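Local coordinates for protein 5'-tyrosyl-DNA phosphodiesterase (Caenorhabditis elegans, PDB 4FVA) that binds a magnesium ion and belongs to the endonuclease/exonuclease/phosphatase family, with the DNase I-like fold, at residues M17-D22 / F243-W248; D22-R27 / L50-D55; G164-R169 / R217-G222. All coordinates share one frame; numbering follows the deposited sequence.

Contact 1 (M17-D22 / F243-W248); sequences MSWNID and FPSDHW. With MG (magnesium ion), chain F.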
loop_
_atom_site.group_PDB
_atom_site.type_symbol
_atom_site.label_atom_id
_atom_site.label_comp_id
_atom_site.label_asym_id
_atom_site.label_seq_id
_atom_site.Cartn_x
_atom_site.Cartn_y
_atom_site.Cartn_z
ATOM N N MET A 17 -6.364 0.053 2.458
ATOM C CA MET A 17 -6.185 0.738 1.186
ATOM C C MET A 17 -4.702 1.037 1.025
ATOM O O MET A 17 -4.028 1.358 2.010
ATOM C CB MET A 17 -6.992 2.038 1.171
ATOM C CG MET A 17 -6.819 2.872 -0.100
ATOM S SD MET A 17 -8.034 4.189 -0.097
ATOM C CE MET A 17 -7.339 5.285 -1.328
ATOM N N SER A 18 -4.186 0.891 -0.198
ATOM C CA SER A 18 -2.779 1.189 -0.497
ATOM C C SER A 18 -2.674 2.010 -1.774
ATOM O O SER A 18 -3.369 1.719 -2.761
ATOM C CB SER A 18 -1.963 -0.095 -0.633
ATOM O OG SER A 18 -0.608 0.197 -0.937
ATOM N N TRP A 19 -1.798 3.012 -1.776
ATOM C CA TRP A 19 -1.745 3.953 -2.891
ATOM C C TRP A 19 -0.377 4.591 -3.050
ATOM O O TRP A 19 0.144 5.218 -2.120
ATOM C CB TRP A 19 -2.785 5.057 -2.674
ATOM C CG TRP A 19 -3.286 5.722 -3.919
ATOM C CD1 TRP A 19 -2.845 5.529 -5.213
ATOM C CD2 TRP A 19 -4.343 6.689 -3.996
ATOM N NE1 TRP A 19 -3.569 6.315 -6.074
ATOM C CE2 TRP A 19 -4.498 7.032 -5.359
ATOM C CE3 TRP A 19 -5.180 7.290 -3.046
ATOM C CZ2 TRP A 19 -5.468 7.945 -5.796
ATOM C CZ3 TRP A 19 -6.140 8.204 -3.478
ATOM C CH2 TRP A 19 -6.273 8.523 -4.849
ATOM N N ASN A 20 0.201 4.426 -4.234
ATOM C CA ASN A 20 1.377 5.199 -4.596
ATOM C C ASN A 20 0.852 6.517 -5.120
ATOM O O ASN A 20 0.197 6.547 -6.169
ATOM C CB ASN A 20 2.219 4.459 -5.638
ATOM C CG ASN A 20 3.396 5.278 -6.128
ATOM O OD1 ASN A 20 3.311 6.504 -6.219
ATOM N ND2 ASN A 20 4.507 4.606 -6.434
ATOM N N ILE A 21 1.106 7.598 -4.384
ATOM C CA ILE A 21 0.470 8.875 -4.717
ATOM C C ILE A 21 1.308 9.785 -5.635
ATOM O O ILE A 21 0.956 10.950 -5.883
ATOM C CB ILE A 21 -0.011 9.626 -3.460
ATOM C CG1 ILE A 21 1.154 10.029 -2.565
ATOM C CG2 ILE A 21 -1.079 8.764 -2.687
ATOM C CD1 ILE A 21 0.732 10.804 -1.335
ATOM N N ASP A 22 2.405 9.243 -6.156
ATOM C CA ASP A 22 3.140 9.947 -7.204
ATOM C C ASP A 22 3.551 11.337 -6.733
ATOM O O ASP A 22 3.417 12.316 -7.474
ATOM C CB ASP A 22 2.255 10.049 -8.450
ATOM C CG ASP A 22 3.034 10.346 -9.726
ATOM O OD1 ASP A 22 4.274 10.240 -9.712
ATOM O OD2 ASP A 22 2.385 10.677 -10.749
ATOM N N PHE A 243 -5.168 12.704 -13.186
ATOM C CA PHE A 243 -5.558 11.786 -12.135
ATOM C C PHE A 243 -4.782 12.136 -10.872
ATOM O O PHE A 243 -3.735 12.781 -10.949
ATOM C CB PHE A 243 -5.298 10.352 -12.567
ATOM C CG PHE A 243 -6.090 9.937 -13.784
ATOM C CD1 PHE A 243 -7.390 9.463 -13.652
ATOM C CD2 PHE A 243 -5.536 10.025 -15.059
ATOM C CE1 PHE A 243 -8.127 9.076 -14.761
ATOM C CE2 PHE A 243 -6.275 9.647 -16.187
ATOM C CZ PHE A 243 -7.564 9.175 -16.042
ATOM N N PRO A 244 -5.302 11.742 -9.696
ATOM C CA PRO A 244 -4.557 12.031 -8.464
ATOM C C PRO A 244 -3.148 11.459 -8.528
ATOM O O PRO A 244 -2.195 12.071 -8.058
ATOM C CB PRO A 244 -5.376 11.303 -7.383
ATOM C CG PRO A 244 -6.789 11.296 -7.928
ATOM C CD PRO A 244 -6.597 11.085 -9.426
ATOM N N SER A 245 -3.029 10.293 -9.144
ATOM C CA SER A 245 -1.750 9.599 -9.255
ATOM C C SER A 245 -1.699 8.827 -10.560
ATOM O O SER A 245 -2.735 8.572 -11.157
ATOM C CB SER A 245 -1.583 8.631 -8.075
ATOM O OG SER A 245 -0.422 7.830 -8.229
ATOM N N ASP A 246 -0.506 8.427 -10.986
ATOM C CA ASP A 246 -0.389 7.540 -12.140
ATOM C C ASP A 246 -0.731 6.098 -11.761
ATOM O O ASP A 246 -0.800 5.229 -12.641
ATOM C CB ASP A 246 0.995 7.633 -12.801
ATOM C CG ASP A 246 2.110 7.168 -11.893
ATOM O OD1 ASP A 246 2.041 7.406 -10.663
ATOM O OD2 ASP A 246 3.067 6.552 -12.410
ATOM N N HIS A 247 -0.903 5.845 -10.458
ATOM C CA HIS A 247 -1.418 4.555 -9.948
ATOM C C HIS A 247 -2.883 4.661 -9.484
ATOM O O HIS A 247 -3.290 5.683 -8.935
ATOM C CB HIS A 247 -0.613 4.056 -8.734
ATOM C CG HIS A 247 0.791 3.634 -9.046
ATOM N ND1 HIS A 247 1.212 2.324 -8.944
ATOM C CD2 HIS A 247 1.881 4.352 -9.413
ATOM C CE1 HIS A 247 2.493 2.248 -9.263
ATOM N NE2 HIS A 247 2.922 3.465 -9.550
ATOM N N TRP A 248 -3.656 3.591 -9.669
ATOM C CA TRP A 248 -4.940 3.473 -8.995
ATOM C C TRP A 248 -4.661 3.040 -7.560
ATOM O O TRP A 248 -3.648 2.393 -7.292
ATOM C CB TRP A 248 -5.834 2.422 -9.657
ATOM C CG TRP A 248 -6.030 2.570 -11.145
ATOM C CD1 TRP A 248 -6.100 1.561 -12.071
ATOM C CD2 TRP A 248 -6.189 3.794 -11.877
ATOM N NE1 TRP A 248 -6.303 2.084 -13.328
ATOM C CE2 TRP A 248 -6.360 3.449 -13.237
ATOM C CE3 TRP A 248 -6.212 5.143 -11.512
ATOM C CZ2 TRP A 248 -6.537 4.413 -14.236
ATOM C CZ3 TRP A 248 -6.391 6.103 -12.512
ATOM C CH2 TRP A 248 -6.548 5.731 -13.850
HETATM MG MG MG F . 6.029 8.663 -9.537
HETATM O O HOH W 1 -1.149 2.397 -5.860
HETATM O O HOH W 2 4.055 7.220 -9.008
HETATM O O HOH W 3 7.502 10.200 -10.947
#
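Ser245 OG is held by two partners: it donates to Asn20 O at 2.5 Å and accepts the backbone N-H of His247 at 3.0 Å, closing an ST turn. With OG anti to the backbone N (chi1 173°), the hydroxyl reaches across to the end of strand 13-20. Beside it, Trp19 NE1 donates to His247 O at 2.9 Å. The carbonyl oxygen lies in the indole plane, at the ring edge, although the nitrogen sits above the carbonyl plane; farther along the same ring, CZ2 packs against Pro244 CB at 3.7 Å. Asn20 lays its amide over one face of the His247 imidazole, the planes nearly parallel, and Asn20 CB makes a CH-pi contact 3.8 Å from the ring centroid, while His247 ND1 is bound by Asp216. Asn20 OD1 accepts from Asp22 N in an Asx turn, which fixes the corner leading to the metal ligand. Asp22 OD1 binds magnesium at 2.4 Å, and Asp22 OD2 comes within 3.3 Å of Asp246 OD1. Asp246 OD2 is bonded to Trp197 NE1. A magnesium-bound water lies 2.6 Å from Asp246 OD1, so the close approach of the two carboxylates is probably eased by the metal and its hydration shell.

Contact 2 (D22-R27 / L50-D55); sequences DGLDGR and LQEVVD. With MG (magnesium ion), chain F.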
loop_
_atom_site.group_PDB
_atom_site.type_symbol
_atom_site.label_atom_id
_atom_site.label_comp_id
_atom_site.label_asym_id
_atom_site.label_seq_id
_atom_site.Cartn_x
_atom_site.Cartn_y
_atom_site.Cartn_z
ATOM N N ASP A 22 2.405 9.243 -6.156
ATOM C CA ASP A 22 3.140 9.947 -7.204
ATOM C C ASP A 22 3.551 11.337 -6.733
ATOM O O ASP A 22 3.417 12.316 -7.474
ATOM C CB ASP A 22 2.255 10.049 -8.450
ATOM C CG ASP A 22 3.034 10.346 -9.726
ATOM O OD1 ASP A 22 4.274 10.240 -9.712
ATOM O OD2 ASP A 22 2.385 10.677 -10.749
ATOM N N GLY A 23 4.068 11.420 -5.511
ATOM C CA GLY A 23 4.569 12.687 -4.994
ATOM C C GLY A 23 5.784 13.226 -5.742
ATOM O O GLY A 23 6.100 14.422 -5.660
ATOM N N LEU A 24 6.480 12.356 -6.472
ATOM C CA LEU A 24 7.663 12.803 -7.217
ATOM C C LEU A 24 7.293 13.601 -8.453
ATOM O O LEU A 24 8.153 14.241 -9.074
ATOM C CB LEU A 24 8.534 11.613 -7.624
ATOM C CG LEU A 24 9.249 10.888 -6.496
ATOM C CD1 LEU A 24 10.029 9.701 -7.067
ATOM C CD2 LEU A 24 10.181 11.879 -5.757
ATOM N N ASP A 25 6.018 13.547 -8.830
ATOM C CA ASP A 25 5.550 14.329 -9.968
ATOM C C ASP A 25 5.050 15.688 -9.472
ATOM O O ASP A 25 4.054 15.779 -8.752
ATOM C CB ASP A 25 4.468 13.566 -10.721
ATOM C CG ASP A 25 3.876 14.358 -11.874
ATOM O OD1 ASP A 25 4.393 15.457 -12.188
ATOM O OD2 ASP A 25 2.884 13.872 -12.469
ATOM N N GLY A 26 5.763 16.740 -9.849
ATOM C CA GLY A 26 5.490 18.069 -9.333
ATOM C C GLY A 26 4.290 18.773 -9.939
ATOM O O GLY A 26 3.813 19.748 -9.365
ATOM N N ARG A 27 3.815 18.300 -11.090
ATOM C CA ARG A 27 2.683 18.911 -11.781
ATOM C C ARG A 27 1.361 18.801 -11.011
ATOM O O ARG A 27 0.901 17.698 -10.716
ATOM C CB ARG A 27 2.525 18.276 -13.162
ATOM C CG ARG A 27 3.777 18.429 -14.037
ATOM C CD ARG A 27 3.788 17.495 -15.253
ATOM N NE ARG A 27 3.796 16.084 -14.867
ATOM C CZ ARG A 27 3.739 15.069 -15.724
ATOM N NH1 ARG A 27 3.675 15.299 -17.030
ATOM N NH2 ARG A 27 3.751 13.821 -15.275
ATOM N N LEU A 50 0.528 4.480 2.183
ATOM C CA LEU A 50 0.940 5.376 1.088
ATOM C C LEU A 50 2.399 5.136 0.710
ATOM O O LEU A 50 3.215 4.810 1.578
ATOM C CB LEU A 50 0.781 6.846 1.486
ATOM C CG LEU A 50 -0.620 7.293 1.921
ATOM C CD1 LEU A 50 -0.579 8.758 2.346
ATOM C CD2 LEU A 50 -1.606 7.086 0.760
ATOM N N GLN A 51 2.715 5.319 -0.572
ATOM C CA GLN A 51 4.090 5.319 -1.052
ATOM C C GLN A 51 4.351 6.562 -1.910
ATOM O O GLN A 51 3.410 7.178 -2.431
ATOM C CB GLN A 51 4.396 4.041 -1.850
ATOM C CG GLN A 51 4.001 2.746 -1.164
ATOM C CD GLN A 51 2.557 2.347 -1.410
ATOM O OE1 GLN A 51 2.012 2.587 -2.496
ATOM N NE2 GLN A 51 1.925 1.722 -0.395
ATOM N N GLU A 52 5.626 6.906 -2.086
ATOM C CA GLU A 52 6.017 8.125 -2.795
ATOM C C GLU A 52 5.336 9.364 -2.232
ATOM O O GLU A 52 4.836 10.203 -2.978
ATOM C CB GLU A 52 5.762 8.015 -4.308
ATOM C CG GLU A 52 6.921 7.374 -5.046
ATOM C CD GLU A 52 6.819 7.506 -6.539
ATOM O OE1 GLU A 52 6.635 8.648 -7.045
ATOM O OE2 GLU A 52 6.906 6.448 -7.203
ATOM N N VAL A 53 5.328 9.471 -0.911
ATOM C CA VAL A 53 4.898 10.680 -0.223
ATOM C C VAL A 53 6.103 11.617 -0.225
ATOM O O VAL A 53 7.227 11.155 -0.021
ATOM C CB VAL A 53 4.491 10.364 1.213
ATOM C CG1 VAL A 53 3.944 11.610 1.900
ATOM C CG2 VAL A 53 3.451 9.227 1.225
ATOM N N VAL A 54 5.874 12.914 -0.448
ATOM C CA VAL A 54 6.933 13.933 -0.398
ATOM C C VAL A 54 6.595 15.049 0.588
ATOM O O VAL A 54 5.437 15.221 0.967
ATOM C CB VAL A 54 7.216 14.536 -1.800
ATOM C CG1 VAL A 54 7.675 13.454 -2.778
ATOM C CG2 VAL A 54 5.968 15.257 -2.341
ATOM N N ASP A 55 7.609 15.792 1.026
ATOM C CA ASP A 55 7.389 16.871 1.994
ATOM C C ASP A 55 6.570 17.999 1.389
ATOM O O ASP A 55 5.725 18.601 2.052
ATOM C CB ASP A 55 8.722 17.413 2.507
ATOM C CG ASP A 55 9.471 16.413 3.365
ATOM O OD1 ASP A 55 8.830 15.543 3.998
ATOM O OD2 ASP A 55 10.716 16.469 3.367
HETATM MG MG MG F . 6.029 8.663 -9.537
HETATM O O HOH W 3 7.502 10.200 -10.947
HETATM O O HOH W 2 4.055 7.220 -9.008
#
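Glu52, Gly23 and Val54 carry this contact, in which a type I beta turn from Asp22 to Asp25 abuts a G1 beta bulge formed by Glu52 and Val53 opposite Tyr80. Gly23 N donates to Glu52 O at 2.9 Å, in the carbonyl plane, though the N-H...O angle is only 134°. Having no side chain, Gly23 sets its CA close to Glu52 O and the Val54 methyls, and the backbones approach to 5.2 Å between Gly23 CA and Val53 CA. Glu52 runs extended beyond CG (chi2 -168°), and its OE1 reaches the magnesium ion at 2.6 Å. Its carboxylate and that of Asp22 lie side by side and point the same way, but their planes are turned 80° apart, with Glu52 OE1 3.9 Å from Asp22 OD1. The other oxygen, OE2, is bound by Asn20 ND2, which steadies the ligand from the second shell. Leu24 crosses Glu52 at about a right angle, with CG 3.5 Å from Glu52 OE1 and the CD1 methyl alongside the carboxylate. Beyond the turn Asp25 receives Arg27 side-on in a salt bridge, NE to OD1 and NH2 to OD2; Arg27 N also donates to Asp25 OD1, closing an Asx turn, which would stiffen the loop before helix 29-43. Val54 straddles the Gly23 carbonyl with both methyls, CG1 lying 3.4 Å from Gly23 O.

Contact 3 (G164-R169 / R217-G222); sequences GDLNLR and RLYWSG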
loop_
_atom_site.group_PDB
_atom_site.type_symbol
_atom_site.label_atom_id
_atom_site.label_comp_id
_atom_site.label_asym_id
_atom_site.label_seq_id
_atom_site.Cartn_x
_atom_site.Cartn_y
_atom_site.Cartn_z
ATOM N N GLY A 164 1.914 -2.827 -0.673
ATOM C CA GLY A 164 2.317 -1.512 -1.111
ATOM C C GLY A 164 2.531 -1.544 -2.604
ATOM O O GLY A 164 1.913 -2.339 -3.330
ATOM N N ASP A 165 3.432 -0.691 -3.069
ATOM C CA ASP A 165 3.829 -0.709 -4.464
ATOM C C ASP A 165 4.997 -1.658 -4.583
ATOM O O ASP A 165 6.118 -1.301 -4.233
ATOM C CB ASP A 165 4.234 0.685 -4.937
ATOM C CG ASP A 165 4.617 0.710 -6.413
ATOM O OD1 ASP A 165 4.688 -0.376 -7.034
ATOM O OD2 ASP A 165 4.865 1.813 -6.946
ATOM N N LEU A 166 4.733 -2.889 -5.013
ATOM C CA LEU A 166 5.792 -3.902 -5.075
ATOM C C LEU A 166 6.516 -3.930 -6.438
ATOM O O LEU A 166 7.514 -4.644 -6.600
ATOM C CB LEU A 166 5.247 -5.289 -4.712
ATOM C CG LEU A 166 4.400 -5.362 -3.436
ATOM C CD1 LEU A 166 4.051 -6.808 -3.081
ATOM C CD2 LEU A 166 5.150 -4.692 -2.277
ATOM N N ASN A 167 6.014 -3.169 -7.411
ATOM C CA ASN A 167 6.688 -3.065 -8.710
ATOM C C ASN A 167 6.947 -4.407 -9.378
ATOM O O ASN A 167 7.921 -4.557 -10.129
ATOM C CB ASN A 167 7.999 -2.287 -8.582
ATOM C CG ASN A 167 7.800 -0.792 -8.753
ATOM O OD1 ASN A 167 7.114 -0.356 -9.679
ATOM N ND2 ASN A 167 8.372 -0.005 -7.846
ATOM N N LEU A 168 6.067 -5.369 -9.113
ATOM C CA LEU A 168 6.274 -6.752 -9.539
ATOM C C LEU A 168 5.767 -7.043 -10.942
ATOM O O LEU A 168 4.739 -6.505 -11.373
ATOM C CB LEU A 168 5.595 -7.732 -8.564
ATOM C CG LEU A 168 6.208 -7.981 -7.176
ATOM C CD1 LEU A 168 5.291 -8.858 -6.290
ATOM C CD2 LEU A 168 7.611 -8.584 -7.276
ATOM N N ARG A 169 6.515 -7.877 -11.658
ATOM C CA ARG A 169 5.950 -8.651 -12.756
ATOM C C ARG A 169 5.678 -10.025 -12.126
ATOM O O ARG A 169 6.441 -10.460 -11.261
ATOM C CB ARG A 169 6.951 -8.746 -13.905
ATOM C CG ARG A 169 8.136 -7.771 -13.791
ATOM C CD ARG A 169 7.806 -6.358 -14.275
ATOM N NE ARG A 169 8.252 -5.323 -13.339
ATOM C CZ ARG A 169 8.649 -4.099 -13.694
ATOM N NH1 ARG A 169 8.671 -3.750 -14.974
ATOM N NH2 ARG A 169 9.033 -3.220 -12.766
ATOM N N ARG A 217 -0.028 -4.452 -4.571
ATOM C CA ARG A 217 -0.637 -5.681 -4.069
ATOM C C ARG A 217 -0.734 -5.681 -2.556
ATOM O O ARG A 217 0.011 -4.978 -1.869
ATOM C CB ARG A 217 0.164 -6.910 -4.518
ATOM C CG ARG A 217 0.397 -6.988 -6.031
ATOM C CD ARG A 217 1.049 -8.304 -6.435
ATOM N NE ARG A 217 1.442 -8.298 -7.852
ATOM C CZ ARG A 217 1.858 -9.371 -8.522
ATOM N NH1 ARG A 217 1.940 -10.551 -7.915
ATOM N NH2 ARG A 217 2.191 -9.268 -9.800
ATOM N N LEU A 218 -1.657 -6.488 -2.049
ATOM C CA LEU A 218 -1.822 -6.678 -0.618
ATOM C C LEU A 218 -1.897 -8.167 -0.329
ATOM O O LEU A 218 -2.707 -8.880 -0.923
ATOM C CB LEU A 218 -3.107 -5.997 -0.139
ATOM C CG LEU A 218 -2.916 -4.530 0.244
ATOM C CD1 LEU A 218 -4.265 -3.831 0.464
ATOM C CD2 LEU A 218 -2.017 -4.433 1.494
ATOM N N TYR A 219 -1.041 -8.625 0.577
ATOM C CA TYR A 219 -1.061 -10.004 1.033
ATOM C C TYR A 219 -1.527 -10.000 2.470
ATOM O O TYR A 219 -1.311 -9.012 3.189
ATOM C CB TYR A 219 0.338 -10.622 0.947
ATOM C CG TYR A 219 0.886 -10.699 -0.451
ATOM C CD1 TYR A 219 1.620 -9.659 -0.991
ATOM C CD2 TYR A 219 0.658 -11.819 -1.240
ATOM C CE1 TYR A 219 2.115 -9.726 -2.284
ATOM C CE2 TYR A 219 1.149 -11.901 -2.526
ATOM C CZ TYR A 219 1.878 -10.849 -3.041
ATOM O OH TYR A 219 2.376 -10.923 -4.319
ATOM N N TRP A 220 -2.170 -11.085 2.902
ATOM C CA TRP A 220 -2.500 -11.195 4.320
ATOM C C TRP A 220 -2.479 -12.619 4.859
ATOM O O TRP A 220 -2.573 -13.598 4.112
ATOM C CB TRP A 220 -3.841 -10.520 4.630
ATOM C CG TRP A 220 -5.021 -11.446 4.688
ATOM C CD1 TRP A 220 -5.685 -11.855 5.813
ATOM C CD2 TRP A 220 -5.700 -12.056 3.576
ATOM N NE1 TRP A 220 -6.730 -12.684 5.468
ATOM C CE2 TRP A 220 -6.762 -12.823 4.105
ATOM C CE3 TRP A 220 -5.513 -12.027 2.192
ATOM C CZ2 TRP A 220 -7.636 -13.562 3.289
ATOM C CZ3 TRP A 220 -6.384 -12.754 1.384
ATOM C CH2 TRP A 220 -7.429 -13.510 1.935
ATOM N N SER A 221 -2.354 -12.713 6.172
ATOM C CA SER A 221 -2.530 -13.966 6.869
ATOM C C SER A 221 -3.350 -13.643 8.085
ATOM O O SER A 221 -3.282 -12.515 8.587
ATOM C CB SER A 221 -1.183 -14.544 7.285
ATOM O OG SER A 221 -1.361 -15.617 8.181
ATOM N N GLY A 222 -4.123 -14.614 8.563
ATOM C CA GLY A 222 -4.893 -14.410 9.774
ATOM C C GLY A 222 -6.279 -15.012 9.766
ATOM O O GLY A 222 -6.681 -15.664 8.798
#
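Gly164 and Arg217 exchange two backbone hydrogen bonds, Gly164 N to Arg217 O and Arg217 N to Gly164 O, each 3.1 Å long. They form an antiparallel hydrogen-bonded pair that prolongs the pairing of strand 159-163 with strand 212-221. Gly164 has a positive phi of 131°, a backbone shape that glycine adopts readily, and here the chain turns its corner out of the sheet. Past that corner the loop folds back over the side chains of strand 212-221. Arg217 extends from CG to NE and sets one face of its guanidinium against Leu168, whose CB lies over it toward the rim, 3.9 Å from Arg217 NH2. NE donates to Arg214 O, which anchors the guanidinium; the ion pair of NH2 with Asp170 is long and weak. Leu168 CD1 approaches Tyr219 OH at 4.1 Å, the two side chains coming from opposite directions. Leu166 crosses the aliphatic part of Arg217 at about a right angle and brings CD1 to the edge of the Tyr219 ring, near its plane, at 3.6 Å from CE1. Leu166 and Leu168 thus point inward to this cluster, while the CB atoms of Asp165, just before them, and Asn167, between them, point away from strand 212-221. Asn167 ND2 is bound to Leu127 O and to a malonate ion. On the same loop, Arg169 NH2 donates to Asn167 O at 3.2 Å. A Gly-Asp-x-Asn sequence following an inner strand is a recurrent signature of the DNase I-like family; here x is the buried Leu166, and the strand belongs to the sheet that holds strands 159-163 and 212-221.

How the contacts relate
Contacts 1 and 2 are close neighbours, with centres about 9 Å apart; they share Asp22, the magnesium ion and two of its waters, and lie at the ends of adjacent strands, 13-20 and 47-53, where Trp19 O is 3.0 Å from Gln51 N in a probable backbone hydrogen bond. Contact 3 belongs to the other sheet, its centre about 15 Å from contact 1 and 20 Å from contact 2. It meets contact 1 where Asp165 OD2 lies 2.9 Å from Asn20 ND2, while Gly164 CA packs against Ser18 and Gln51 between the sheets. Because Asn20 also holds the metal ligand Glu52, it connects the loop of contact 3 with the metal site. Along the chain, contacts 2 and 3 follow one another inside the loop closed by contact 1.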